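Local coordinates for protein cysteine hydrolase (PDB 6KUA) that probably hydrolyses nicotinamide to nicotinic acid and ammonia, as a nicotinamidase of the isochorismatase family found here with bound zinc, at residues F34-I39 / G84-L89; V132-C137 / E157-F162; D41-Q46 / Q96-F101; R106-F111 / L139-S144. One frame throughout, in Å; residues are numbered along the deposited sequence.

Contact 1. Residues F34-I39 / G84-L89; sequences FIVSRI and GKVGKL
Val-86 and Leu-89 from one helix interlock with Ile-35, Val-36 and Ile-39 from the other, and the tight part of the contact is wholly aliphatic. CG2 of Val-86 fits between two methyls, touching Ile-35 CG2 at 3.7 Å and Val-36 CG2 equally closely, the two valine side chains sliding past each other in opposite directions. One turn on, Leu-89 has CG anti to its backbone N (chi1 -179°), which carries CD2 to Ile-39 CG2 at 3.7 Å and leaves it 3.8 Å from the backbone oxygen of Val-36. Ile-39 CD1 reaches the other branch of Val-86 more loosely, 4.1 Å from CG1.

The two segments run nearly parallel, their axes 9.1 Å apart at 24°, as expected of neighbouring connecting helices in a parallel alpha/beta fold. Helix 32-44 links strands 4-9 and 48-54 and helix 84-93 links 48-54 to 99-104, two successive beta-alpha-beta units. Ile-39 and Val-86 both rest on Phe-51 of the strand they share, so this side of the row of methyls packs on the sheet.

Toward solvent little of the side chain takes part. At the exposed Lys-85 only CB touches, 3.7 Å from Val-36 CG2; from there the extended chain leads away, and NZ makes a salt bridge with Asp-33.

Contact 2. Residues V132-C137 / E157-F162; sequences VCTDIC and EGVASF
Ser-161 OG is gripped twice: it donates to Asp-135 OD1 at 2.8 Å and accepts from the backbone N of Asn-163. The carboxylate is met on its syn side, 25° out of plane, and the serine reaches it because OG stands anti to its own N (chi1 -176°). The other oxygen, Asp-135 OD2, is held by the indole NE1 of Trp-169 from the second subunit, so both ends of this buried carboxylate are satisfied.

All this sits where two adjacent parallel strands of the isochorismatase-like alpha/beta fold come to an end. Strand 126-132 passes through a cis peptide between Val-132 and Cys-133 into a type I turn, and Ile-136 then stands at the N-cap position of helix 137-147. The far end of strand 151-160 braces that turn: Ala-160 O accepts from Thr-134 N at 3.0 Å, the donor lying 59° above the carbonyl plane, and also takes a CA-H contact from Cys-133 CA at 3.1 Å. Thr-134 OG1 hangs close by but hydrogen-bonds to His-167 ND1, while its methyl CG2 meets Val-159 CG2 at 3.8 Å, the two side chains crossing at about a right angle.

The Phe-162 ring closes the outer end. Ile-136 CD1 approaches its CE2 at 4.1 Å, and Cys-133 SG makes an oblique sulfur-aromatic contact, 4.8 Å from the ring centroid and nearest to CD2.

Contact 3. Residues D41-Q46 / Q96-F101; sequences DFNYYQ and QPNVHF
Asn-98, in the type I turn that leads into strand 99-104, an outermost strand of this chain's parallel sheet, reaches to the C-terminal end of helix 32-44, where Gln-46 with its positive phi closes a Schellman motif. Starting at the backbone, its CB packs against the carbonyl oxygen of Gln-46 at 3.7 Å. CG is tucked between the backbone N and the carbonyl carbon (chi1 68°), which turns the amide toward Asn-43, in the last turn of the helix. There the two tips of the group part company. OD1 accepts a hydrogen bond from Gln-96 NE2 at 2.9 Å, in the carbonyl plane and on a lone pair. ND2 points at Asn-43 OD1, a straight but weak bond of 3.4 Å with 169° at the hydrogen, and its stronger partner is the backbone oxygen of Asp-47.

Gln-96 turns the pair into a triangle. Its chain runs extended beyond CG, and NE2, besides serving Asn-98, donates to Asn-43 OD1 at 2.7 Å, again on a lone pair and in the carbonyl plane. Both N-H groups of that nitrogen are thereby spent, and Asn-43 OD1 collects one strong donor and one weak one. The amides of Asn-43 and Gln-96 are nearly coplanar, 30° apart. The bond to the Asp-47 carbonyl sets which way round the Asn-98 amide is turned, and those of Gln-96 and then Asn-43 follow from it. A water completes the network, accepting from Asn-43 ND2 at 3.0 Å and donating to Gln-96 OE1 at 2.8 Å.

Contact 4. Residues R106-F111 / L139-S144; sequences RYDSFF and LHTAIS
An Asx turn shapes the loop at Asp-108, just after Tyr-107, which lies close to the bound zinc, and Asp-108 meets helix 137-147 through Ser-144. Asp-108 OD1 accepts from the backbone N of Phe-110 at 2.8 Å, the donor standing 55° above the carboxylate plane. With CG anti to its N (chi1 173°), the aspartate presents OD2 to Ser-144 OG; a hydrogen bond from the serine is modelled, but so short that its length is doubtful. A water also donates to OD2, at 2.8 Å, and to His-140 O, tying the carboxylate to the helix backbone.

One turn earlier on the helix, Thr-141 OG1 takes in two donors of Ser-109: the backbone N at 3.0 Å and OG at 2.8 Å. The threonine hydroxyl is also bonded to Cys-137 O, the carbonyl one turn back, so three groups hold it.

In the parallel alpha/beta fold the helix follows strand 126-132 and the loop follows 99-104, outermost within the chain, so the contact joins elements that follow strands three places apart in the sheet. Tyr-107 turns its ring edge to the face of His-140 in an offset edge-to-face pair, centroids 5.2 Å apart and planes at 87°. A second water bridges His-140 ND1 and Asp-108 N. Both side chains bond to the second subunit, another copy of this protein: Tyr-107 OH to its Ser-177 O and His-140 NE2 to its His-173. On the far flank, Phe-110 CE1 lies 3.7 Å from Thr-141 CG2.

Contacts 2 and 4 form one neighbourhood, their centres about 13 Å apart. Ile-136 CG2 packs on Tyr-107 CD1 at 3.6 Å, and both contacts reach the second subunit. Both lie near the metal: the side chain of Tyr-107 is about 6 Å from the zinc and that of Ile-136 about 9 Å. Contact 1 joins contact 2 where Phe-34 CD1 lies 3.4 Å from Gly-158 CA, although their centres are about 16 Å apart. Contacts 1 and 3 share helix 32-44, with centres about 12 Å apart. Contact 3 lies about 22 Å from contact 2 and about 21 Å from contact 4, centre to centre, and touches neither.

Contact 1. Residues F34-I39 / G84-L89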
loop_
_atom_site.group_PDB
_atom_site.type_symbol
_atom_site.label_atom_id
_atom_site.label_comp_id
_atom_site.label_asym_id
_atom_site.label_seq_id
_atom_site.Cartn_x
_atom_site.Cartn_y
_atom_site.Cartn_z
ATOM N N PHE A 34 -10.885 5.894 30.808
ATOM C CA PHE A 34 -10.687 4.550 30.271
ATOM C C PHE A 34 -9.408 4.461 29.443
ATOM O O PHE A 34 -8.689 3.459 29.501
ATOM C CB PHE A 34 -11.894 4.141 29.434
ATOM C CG PHE A 34 -11.832 2.729 28.928
ATOM C CD1 PHE A 34 -11.259 2.442 27.694
ATOM C CD2 PHE A 34 -12.349 1.692 29.685
ATOM C CE1 PHE A 34 -11.208 1.139 27.221
ATOM C CE2 PHE A 34 -12.302 0.386 29.223
ATOM C CZ PHE A 34 -11.730 0.110 27.989
ATOM N N ILE A 35 -9.116 5.492 28.662
ATOM C CA ILE A 35 -7.901 5.485 27.853
ATOM C C ILE A 35 -6.662 5.488 28.746
ATOM O O ILE A 35 -5.712 4.725 28.515
ATOM C CB ILE A 35 -7.922 6.674 26.876
ATOM C CG1 ILE A 35 -9.040 6.493 25.839
ATOM C CG2 ILE A 35 -6.601 6.817 26.171
ATOM C CD1 ILE A 35 -9.048 7.579 24.782
ATOM N N VAL A 36 -6.662 6.333 29.787
ATOM C CA VAL A 36 -5.552 6.391 30.737
ATOM C C VAL A 36 -5.300 5.017 31.332
ATOM O O VAL A 36 -4.150 4.571 31.457
ATOM C CB VAL A 36 -5.845 7.443 31.833
ATOM C CG1 VAL A 36 -4.865 7.329 32.983
ATOM C CG2 VAL A 36 -5.829 8.850 31.249
ATOM N N SER A 37 -6.366 4.300 31.674
ATOM C CA SER A 37 -6.174 2.976 32.230
ATOM C C SER A 37 -5.765 1.948 31.179
ATOM O O SER A 37 -5.140 0.944 31.535
ATOM C CB SER A 37 -7.439 2.530 32.970
ATOM O OG SER A 37 -8.326 1.839 32.116
ATOM N N ARG A 38 -6.084 2.157 29.899
ATOM C CA ARG A 38 -5.574 1.219 28.897
ATOM C C ARG A 38 -4.082 1.429 28.685
ATOM O O ARG A 38 -3.328 0.464 28.519
ATOM C CB ARG A 38 -6.322 1.366 27.564
ATOM C CG ARG A 38 -7.813 1.074 27.612
ATOM C CD ARG A 38 -8.140 -0.208 28.360
ATOM N NE ARG A 38 -7.568 -1.367 27.691
ATOM C CZ ARG A 38 -7.037 -2.412 28.314
ATOM N NH1 ARG A 38 -7.008 -2.455 29.644
ATOM N NH2 ARG A 38 -6.533 -3.411 27.600
ATOM N N ILE A 39 -3.643 2.688 28.697
ATOM C CA ILE A 39 -2.224 2.997 28.545
ATOM C C ILE A 39 -1.430 2.371 29.684
ATOM O O ILE A 39 -0.394 1.731 29.466
ATOM C CB ILE A 39 -2.013 4.520 28.470
ATOM C CG1 ILE A 39 -2.705 5.088 27.230
ATOM C CG2 ILE A 39 -0.521 4.867 28.443
ATOM C CD1 ILE A 39 -2.762 6.596 27.211
ATOM N N GLY A 84 -5.652 16.402 28.270
ATOM C CA GLY A 84 -5.992 16.102 29.656
ATOM C C GLY A 84 -5.051 15.125 30.322
ATOM O O GLY A 84 -3.826 15.205 30.184
ATOM N N LYS A 85 -5.635 14.184 31.069
ATOM C CA LYS A 85 -4.836 13.173 31.756
ATOM C C LYS A 85 -4.064 12.286 30.784
ATOM O O LYS A 85 -2.995 11.774 31.135
ATOM C CB LYS A 85 -5.722 12.314 32.649
ATOM C CG LYS A 85 -6.417 13.090 33.754
ATOM C CD LYS A 85 -7.379 12.192 34.519
ATOM C CE LYS A 85 -8.407 13.015 35.280
ATOM N NZ LYS A 85 -9.504 12.154 35.806
ATOM N N VAL A 86 -4.580 12.080 29.571
ATOM C CA VAL A 86 -3.829 11.299 28.593
ATOM C C VAL A 86 -2.555 12.038 28.205
ATOM O O VAL A 86 -1.464 11.460 28.176
ATOM C CB VAL A 86 -4.703 10.978 27.365
ATOM C CG1 VAL A 86 -3.851 10.409 26.240
ATOM C CG2 VAL A 86 -5.824 10.021 27.748
ATOM N N GLY A 87 -2.674 13.334 27.928
ATOM C CA GLY A 87 -1.496 14.133 27.624
ATOM C C GLY A 87 -0.519 14.216 28.782
ATOM O O GLY A 87 0.699 14.213 28.578
ATOM N N LYS A 88 -1.040 14.285 30.013
ATOM C CA LYS A 88 -0.180 14.278 31.194
ATOM C C LYS A 88 0.605 12.979 31.290
ATOM O O LYS A 88 1.830 12.989 31.473
ATOM C CB LYS A 88 -1.017 14.474 32.463
ATOM C CG LYS A 88 -1.639 15.845 32.622
ATOM C CD LYS A 88 -1.885 16.174 34.096
ATOM C CE LYS A 88 -2.872 15.197 34.743
ATOM N NZ LYS A 88 -4.097 15.875 35.291
ATOM N N LEU A 89 -0.097 11.841 31.194
ATOM C CA LEU A 89 0.572 10.547 31.251
ATOM C C LEU A 89 1.628 10.434 30.160
ATOM O O LEU A 89 2.732 9.933 30.406
ATOM C CB LEU A 89 -0.461 9.423 31.137
ATOM C CG LEU A 89 -0.004 7.967 31.206
ATOM C CD1 LEU A 89 0.957 7.751 32.369
ATOM C CD2 LEU A 89 -1.210 7.046 31.331
#

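Contact 2. Residues V132-C137 / E157-F162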
loop_
_atom_site.group_PDB
_atom_site.type_symbol
_atom_site.label_atom_id
_atom_site.label_comp_id
_atom_site.label_asym_id
_atom_site.label_seq_id
_atom_site.Cartn_x
_atom_site.Cartn_y
_atom_site.Cartn_z
ATOM N N VAL A 132 -11.017 8.867 19.049
ATOM C CA VAL A 132 -12.149 9.533 18.415
ATOM C C VAL A 132 -11.820 9.762 16.945
ATOM O O VAL A 132 -10.656 9.750 16.551
ATOM C CB VAL A 132 -12.484 10.884 19.090
ATOM C CG1 VAL A 132 -12.846 10.693 20.567
ATOM C CG2 VAL A 132 -11.336 11.882 18.892
ATOM N N CYS A 133 -12.853 9.920 16.106
ATOM C CA CYS A 133 -14.237 9.541 16.367
ATOM C C CYS A 133 -14.466 8.111 15.928
ATOM O O CYS A 133 -13.798 7.637 15.007
ATOM C CB CYS A 133 -15.226 10.440 15.622
ATOM S SG CYS A 133 -15.133 12.149 16.037
ATOM N N THR A 134 -15.418 7.446 16.591
ATOM C CA THR A 134 -15.700 6.037 16.333
ATOM C C THR A 134 -15.908 5.766 14.849
ATOM O O THR A 134 -15.383 4.791 14.309
ATOM C CB THR A 134 -16.942 5.610 17.114
ATOM O OG1 THR A 134 -16.961 6.300 18.364
ATOM C CG2 THR A 134 -16.950 4.113 17.356
ATOM N N ASP A 135 -16.694 6.604 14.182
ATOM C CA ASP A 135 -17.095 6.337 12.810
ATOM C C ASP A 135 -16.284 7.134 11.791
ATOM O O ASP A 135 -16.681 7.200 10.621
ATOM C CB ASP A 135 -18.601 6.609 12.633
ATOM C CG ASP A 135 -18.974 8.060 12.962
ATOM O OD1 ASP A 135 -18.407 8.623 13.924
ATOM O OD2 ASP A 135 -19.820 8.646 12.260
ATOM N N ILE A 136 -15.157 7.736 12.194
ATOM C CA ILE A 136 -14.255 8.364 11.224
ATOM C C ILE A 136 -12.845 7.788 11.385
ATOM O O ILE A 136 -12.521 6.760 10.784
ATOM C CB ILE A 136 -14.276 9.904 11.344
ATOM C CG1 ILE A 136 -15.731 10.388 11.433
ATOM C CG2 ILE A 136 -13.585 10.560 10.141
ATOM C CD1 ILE A 136 -15.916 11.867 11.502
ATOM N N CYS A 137 -11.984 8.439 12.184
ATOM C CA CYS A 137 -10.584 8.010 12.275
ATOM C C CYS A 137 -10.446 6.606 12.850
ATOM O O CYS A 137 -9.613 5.817 12.385
ATOM C CB CYS A 137 -9.784 9.002 13.114
ATOM S SG CYS A 137 -9.620 10.573 12.263
ATOM N N GLU A 157 -16.166 1.458 25.570
ATOM C CA GLU A 157 -15.832 2.466 26.571
ATOM C C GLU A 157 -14.617 3.302 26.187
ATOM O O GLU A 157 -14.309 4.277 26.884
ATOM C CB GLU A 157 -15.560 1.786 27.919
ATOM C CG GLU A 157 -16.726 1.746 28.895
ATOM C CD GLU A 157 -16.247 1.698 30.359
ATOM O OE1 GLU A 157 -16.162 2.775 31.012
ATOM O OE2 GLU A 157 -15.941 0.579 30.847
ATOM N N GLY A 158 -13.907 2.932 25.118
ATOM C CA GLY A 158 -12.660 3.577 24.770
ATOM C C GLY A 158 -12.721 4.441 23.529
ATOM O O GLY A 158 -11.699 5.008 23.123
ATOM N N VAL A 159 -13.907 4.576 22.929
ATOM C CA VAL A 159 -14.093 5.368 21.720
ATOM C C VAL A 159 -15.343 6.232 21.873
ATOM O O VAL A 159 -16.240 5.924 22.659
ATOM C CB VAL A 159 -14.197 4.470 20.462
ATOM C CG1 VAL A 159 -12.839 3.818 20.149
ATOM C CG2 VAL A 159 -15.272 3.395 20.662
ATOM N N ALA A 160 -15.399 7.326 21.104
ATOM C CA ALA A 160 -16.550 8.225 21.137
ATOM C C ALA A 160 -16.708 8.955 19.812
ATOM O O ALA A 160 -15.743 9.164 19.076
ATOM C CB ALA A 160 -16.431 9.253 22.262
ATOM N N SER A 161 -17.940 9.390 19.538
ATOM C CA SER A 161 -18.212 10.246 18.389
ATOM C C SER A 161 -19.209 11.337 18.768
ATOM O O SER A 161 -19.978 11.203 19.721
ATOM C CB SER A 161 -18.764 9.441 17.202
ATOM O OG SER A 161 -18.929 10.281 16.074
ATOM N N PHE A 162 -19.204 12.424 17.988
ATOM C CA PHE A 162 -20.258 13.426 18.122
ATOM C C PHE A 162 -21.590 12.923 17.587
ATOM O O PHE A 162 -22.635 13.499 17.907
ATOM C CB PHE A 162 -19.866 14.724 17.402
ATOM C CG PHE A 162 -19.510 14.539 15.941
ATOM C CD1 PHE A 162 -20.503 14.530 14.958
ATOM C CD2 PHE A 162 -18.182 14.394 15.548
ATOM C CE1 PHE A 162 -20.180 14.362 13.616
ATOM C CE2 PHE A 162 -17.850 14.230 14.207
ATOM C CZ PHE A 162 -18.852 14.213 13.239
#

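Contact 3. Residues D41-Q46 / Q96-F101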
loop_
_atom_site.group_PDB
_atom_site.type_symbol
_atom_site.label_atom_id
_atom_site.label_comp_id
_atom_site.label_asym_id
_atom_site.label_seq_id
_atom_site.Cartn_x
_atom_site.Cartn_y
_atom_site.Cartn_z
ATOM N N ASP A 41 -2.278 -0.193 31.475
ATOM C CA ASP A 41 -2.293 -1.643 31.301
ATOM C C ASP A 41 -1.178 -2.095 30.363
ATOM O O ASP A 41 -0.358 -2.948 30.712
ATOM C CB ASP A 41 -3.653 -2.091 30.764
ATOM C CG ASP A 41 -3.825 -3.602 30.803
ATOM O OD1 ASP A 41 -4.225 -4.126 31.861
ATOM O OD2 ASP A 41 -3.571 -4.275 29.779
ATOM N N PHE A 42 -1.147 -1.537 29.153
ATOM C CA PHE A 42 -0.106 -1.891 28.194
ATOM C C PHE A 42 1.281 -1.573 28.734
ATOM O O PHE A 42 2.210 -2.367 28.572
ATOM C CB PHE A 42 -0.348 -1.159 26.868
ATOM C CG PHE A 42 -1.373 -1.834 25.990
ATOM C CD1 PHE A 42 -2.728 -1.794 26.324
ATOM C CD2 PHE A 42 -0.983 -2.533 24.853
ATOM C CE1 PHE A 42 -3.674 -2.423 25.528
ATOM C CE2 PHE A 42 -1.932 -3.167 24.047
ATOM C CZ PHE A 42 -3.277 -3.109 24.390
ATOM N N ASN A 43 1.444 -0.403 29.362
ATOM C CA ASN A 43 2.751 -0.003 29.871
ATOM C C ASN A 43 3.247 -0.976 30.932
ATOM O O ASN A 43 4.424 -1.358 30.933
ATOM C CB ASN A 43 2.673 1.417 30.431
ATOM C CG ASN A 43 4.031 1.997 30.740
ATOM O OD1 ASN A 43 4.813 2.302 29.835
ATOM N ND2 ASN A 43 4.314 2.172 32.027
ATOM N N TYR A 44 2.345 -1.419 31.815
ATOM C CA TYR A 44 2.689 -2.418 32.823
ATOM C C TYR A 44 3.457 -3.584 32.220
ATOM O O TYR A 44 4.490 -4.005 32.753
ATOM C CB TYR A 44 1.419 -2.921 33.513
ATOM C CG TYR A 44 1.684 -3.987 34.545
ATOM C CD1 TYR A 44 2.087 -3.653 35.838
ATOM C CD2 TYR A 44 1.536 -5.328 34.237
ATOM C CE1 TYR A 44 2.338 -4.629 36.790
ATOM C CE2 TYR A 44 1.773 -6.315 35.187
ATOM C CZ TYR A 44 2.175 -5.955 36.465
ATOM O OH TYR A 44 2.426 -6.938 37.398
ATOM N N TYR A 45 2.968 -4.120 31.104
ATOM C CA TYR A 45 3.611 -5.258 30.455
ATOM C C TYR A 45 4.676 -4.833 29.464
ATOM O O TYR A 45 5.233 -5.691 28.773
ATOM C CB TYR A 45 2.572 -6.120 29.730
ATOM C CG TYR A 45 1.606 -6.802 30.658
ATOM C CD1 TYR A 45 1.935 -8.009 31.264
ATOM C CD2 TYR A 45 0.363 -6.248 30.931
ATOM C CE1 TYR A 45 1.058 -8.632 32.115
ATOM C CE2 TYR A 45 -0.530 -6.881 31.792
ATOM C CZ TYR A 45 -0.171 -8.065 32.376
ATOM O OH TYR A 45 -1.046 -8.708 33.222
ATOM N N GLN A 46 4.955 -3.533 29.382
ATOM C CA GLN A 46 5.836 -2.957 28.371
ATOM C C GLN A 46 5.374 -3.314 26.959
ATOM O O GLN A 46 6.187 -3.469 26.052
ATOM C CB GLN A 46 7.295 -3.373 28.595
ATOM C CG GLN A 46 7.900 -2.828 29.890
ATOM C CD GLN A 46 8.040 -1.305 29.895
ATOM O OE1 GLN A 46 7.306 -0.604 30.601
ATOM N NE2 GLN A 46 8.991 -0.788 29.110
ATOM N N GLN A 96 10.104 6.335 26.631
ATOM C CA GLN A 96 10.236 4.895 26.729
ATOM C C GLN A 96 10.227 4.239 25.348
ATOM O O GLN A 96 9.580 4.725 24.416
ATOM C CB GLN A 96 9.111 4.320 27.583
ATOM C CG GLN A 96 9.052 4.904 28.994
ATOM C CD GLN A 96 7.948 4.272 29.830
ATOM O OE1 GLN A 96 7.702 4.689 30.962
ATOM N NE2 GLN A 96 7.272 3.258 29.269
ATOM N N PRO A 97 10.927 3.110 25.198
ATOM C CA PRO A 97 11.000 2.467 23.881
ATOM C C PRO A 97 9.691 1.819 23.441
ATOM O O PRO A 97 9.543 1.529 22.250
ATOM C CB PRO A 97 12.115 1.423 24.066
ATOM C CG PRO A 97 12.049 1.074 25.522
ATOM C CD PRO A 97 11.676 2.357 26.223
ATOM N N ASN A 98 8.746 1.584 24.354
ATOM C CA ASN A 98 7.453 1.015 24.005
ATOM C C ASN A 98 6.391 2.070 23.713
ATOM O O ASN A 98 5.209 1.728 23.650
ATOM C CB ASN A 98 6.965 0.069 25.118
ATOM C CG ASN A 98 6.620 0.794 26.415
ATOM O OD1 ASN A 98 7.392 1.621 26.902
ATOM N ND2 ASN A 98 5.462 0.463 26.994
ATOM N N VAL A 99 6.781 3.331 23.516
ATOM C CA VAL A 99 5.854 4.441 23.314
ATOM C C VAL A 99 6.237 5.161 22.029
ATOM O O VAL A 99 7.400 5.537 21.850
ATOM C CB VAL A 99 5.865 5.429 24.497
ATOM C CG1 VAL A 99 5.024 6.653 24.178
ATOM C CG2 VAL A 99 5.375 4.749 25.764
ATOM N N HIS A 100 5.265 5.359 21.142
ATOM C CA HIS A 100 5.526 5.939 19.829
ATOM C C HIS A 100 4.495 7.001 19.500
ATOM O O HIS A 100 3.319 6.901 19.869
ATOM C CB HIS A 100 5.507 4.889 18.722
ATOM C CG HIS A 100 6.217 3.628 19.091
ATOM N ND1 HIS A 100 7.479 3.324 18.630
ATOM C CD2 HIS A 100 5.855 2.608 19.904
ATOM C CE1 HIS A 100 7.856 2.159 19.128
ATOM N NE2 HIS A 100 6.891 1.708 19.910
ATOM N N PHE A 101 4.959 8.009 18.771
ATOM C CA PHE A 101 4.133 9.118 18.335
ATOM C C PHE A 101 4.281 9.229 16.830
ATOM O O PHE A 101 5.398 9.367 16.326
ATOM C CB PHE A 101 4.547 10.412 19.029
ATOM C CG PHE A 101 3.523 11.495 18.935
ATOM C CD1 PHE A 101 3.399 12.244 17.775
ATOM C CD2 PHE A 101 2.683 11.767 20.008
ATOM C CE1 PHE A 101 2.453 13.264 17.683
ATOM C CE2 PHE A 101 1.735 12.774 19.928
ATOM C CZ PHE A 101 1.627 13.533 18.763
HETATM O O HOH W 1 6.971 3.008 33.087
#

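Contact 4. Residues R106-F111 / L139-S144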
loop_
_atom_site.group_PDB
_atom_site.type_symbol
_atom_site.label_atom_id
_atom_site.label_comp_id
_atom_site.label_asym_id
_atom_site.label_seq_id
_atom_site.Cartn_x
_atom_site.Cartn_y
_atom_site.Cartn_z
ATOM N N ARG A 106 -4.156 11.450 6.857
ATOM C CA ARG A 106 -5.562 11.140 6.602
ATOM C C ARG A 106 -6.186 10.608 7.885
ATOM O O ARG A 106 -5.514 10.458 8.911
ATOM C CB ARG A 106 -5.721 10.131 5.452
ATOM C CG ARG A 106 -5.213 10.601 4.065
ATOM C CD ARG A 106 -5.981 11.805 3.499
ATOM N NE ARG A 106 -5.461 12.243 2.194
ATOM C CZ ARG A 106 -4.565 13.222 2.019
ATOM N NH1 ARG A 106 -4.154 13.541 0.794
ATOM N NH2 ARG A 106 -4.068 13.891 3.062
ATOM N N TYR A 107 -7.491 10.325 7.829
ATOM C CA TYR A 107 -8.156 9.717 8.981
ATOM C C TYR A 107 -7.505 8.387 9.356
ATOM O O TYR A 107 -7.316 8.093 10.543
ATOM C CB TYR A 107 -9.639 9.485 8.689
ATOM C CG TYR A 107 -10.404 10.670 8.118
ATOM C CD1 TYR A 107 -10.514 11.863 8.817
ATOM C CD2 TYR A 107 -11.043 10.569 6.886
ATOM C CE1 TYR A 107 -11.227 12.944 8.288
ATOM C CE2 TYR A 107 -11.762 11.626 6.351
ATOM C CZ TYR A 107 -11.854 12.807 7.059
ATOM O OH TYR A 107 -12.567 13.852 6.517
ATOM N N ASP A 108 -7.181 7.561 8.351
ATOM C CA ASP A 108 -6.656 6.215 8.562
ATOM C C ASP A 108 -5.225 6.289 9.085
ATOM O O ASP A 108 -4.330 6.781 8.396
ATOM C CB ASP A 108 -6.723 5.443 7.242
ATOM C CG ASP A 108 -6.048 4.065 7.288
ATOM O OD1 ASP A 108 -5.562 3.599 8.353
ATOM O OD2 ASP A 108 -6.018 3.427 6.210
ATOM N N SER A 109 -5.007 5.742 10.280
ATOM C CA SER A 109 -3.704 5.797 10.937
ATOM C C SER A 109 -2.616 5.042 10.176
ATOM O O SER A 109 -1.426 5.274 10.431
ATOM C CB SER A 109 -3.827 5.222 12.349
ATOM O OG SER A 109 -4.676 6.023 13.171
ATOM N N PHE A 110 -2.988 4.137 9.268
ATOM C CA PHE A 110 -2.014 3.374 8.498
ATOM C C PHE A 110 -1.643 4.032 7.169
ATOM O O PHE A 110 -0.644 3.636 6.559
ATOM C CB PHE A 110 -2.540 1.967 8.205
ATOM C CG PHE A 110 -2.690 1.097 9.428
ATOM C CD1 PHE A 110 -3.812 1.201 10.244
ATOM C CD2 PHE A 110 -1.709 0.169 9.757
ATOM C CE1 PHE A 110 -3.959 0.375 11.373
ATOM C CE2 PHE A 110 -1.842 -0.655 10.891
ATOM C CZ PHE A 110 -2.967 -0.547 11.695
ATOM N N PHE A 111 -2.419 5.009 6.700
ATOM C CA PHE A 111 -2.180 5.564 5.373
ATOM C C PHE A 111 -0.977 6.494 5.381
ATOM O O PHE A 111 -0.916 7.437 6.172
ATOM C CB PHE A 111 -3.410 6.303 4.861
ATOM C CG PHE A 111 -3.256 6.760 3.446
ATOM C CD1 PHE A 111 -3.404 5.863 2.402
ATOM C CD2 PHE A 111 -2.893 8.068 3.161
ATOM C CE1 PHE A 111 -3.233 6.272 1.091
ATOM C CE2 PHE A 111 -2.717 8.481 1.845
ATOM C CZ PHE A 111 -2.888 7.589 0.821
ATOM N N LEU A 139 -12.768 4.224 12.699
ATOM C CA LEU A 139 -13.305 3.317 11.684
ATOM C C LEU A 139 -12.302 3.095 10.557
ATOM O O LEU A 139 -12.021 1.953 10.174
ATOM C CB LEU A 139 -14.620 3.886 11.121
ATOM C CG LEU A 139 -15.115 3.256 9.808
ATOM C CD1 LEU A 139 -15.706 1.891 10.079
ATOM C CD2 LEU A 139 -16.149 4.148 9.072
ATOM N N HIS A 140 -11.763 4.186 10.001
ATOM C CA HIS A 140 -10.797 4.061 8.914
ATOM C C HIS A 140 -9.555 3.302 9.368
ATOM O O HIS A 140 -9.009 2.484 8.616
ATOM C CB HIS A 140 -10.415 5.444 8.378
ATOM C CG HIS A 140 -11.511 6.129 7.612
ATOM N ND1 HIS A 140 -11.259 6.941 6.526
ATOM C CD2 HIS A 140 -12.858 6.146 7.786
ATOM C CE1 HIS A 140 -12.399 7.427 6.062
ATOM N NE2 HIS A 140 -13.384 6.958 6.802
ATOM N N THR A 141 -9.074 3.590 10.579
ATOM C CA THR A 141 -7.946 2.841 11.121
ATOM C C THR A 141 -8.303 1.370 11.287
ATOM O O THR A 141 -7.516 0.496 10.916
ATOM C CB THR A 141 -7.511 3.453 12.457
ATOM O OG1 THR A 141 -7.059 4.793 12.235
ATOM C CG2 THR A 141 -6.383 2.632 13.116
ATOM N N ALA A 142 -9.503 1.078 11.814
ATOM C CA ALA A 142 -9.911 -0.313 12.030
ATOM C C ALA A 142 -10.002 -1.088 10.718
ATOM O O ALA A 142 -9.619 -2.262 10.656
ATOM C CB ALA A 142 -11.255 -0.363 12.766
ATOM N N ILE A 143 -10.483 -0.439 9.653
ATOM C CA ILE A 143 -10.621 -1.105 8.358
ATOM C C ILE A 143 -9.258 -1.477 7.789
ATOM O O ILE A 143 -9.071 -2.587 7.275
ATOM C CB ILE A 143 -11.410 -0.216 7.379
ATOM C CG1 ILE A 143 -12.873 -0.156 7.806
ATOM C CG2 ILE A 143 -11.266 -0.758 5.947
ATOM C CD1 ILE A 143 -13.618 0.982 7.206
ATOM N N SER A 144 -8.279 -0.575 7.887
ATOM C CA SER A 144 -6.934 -0.916 7.436
ATOM C C SER A 144 -6.312 -2.017 8.291
ATOM O O SER A 144 -5.626 -2.898 7.763
ATOM C CB SER A 144 -6.040 0.320 7.445
ATOM O OG SER A 144 -6.184 0.997 6.208
HETATM O O HOH W 2 -8.609 7.883 5.713
HETATM O O HOH W 3 -8.701 3.112 5.540
#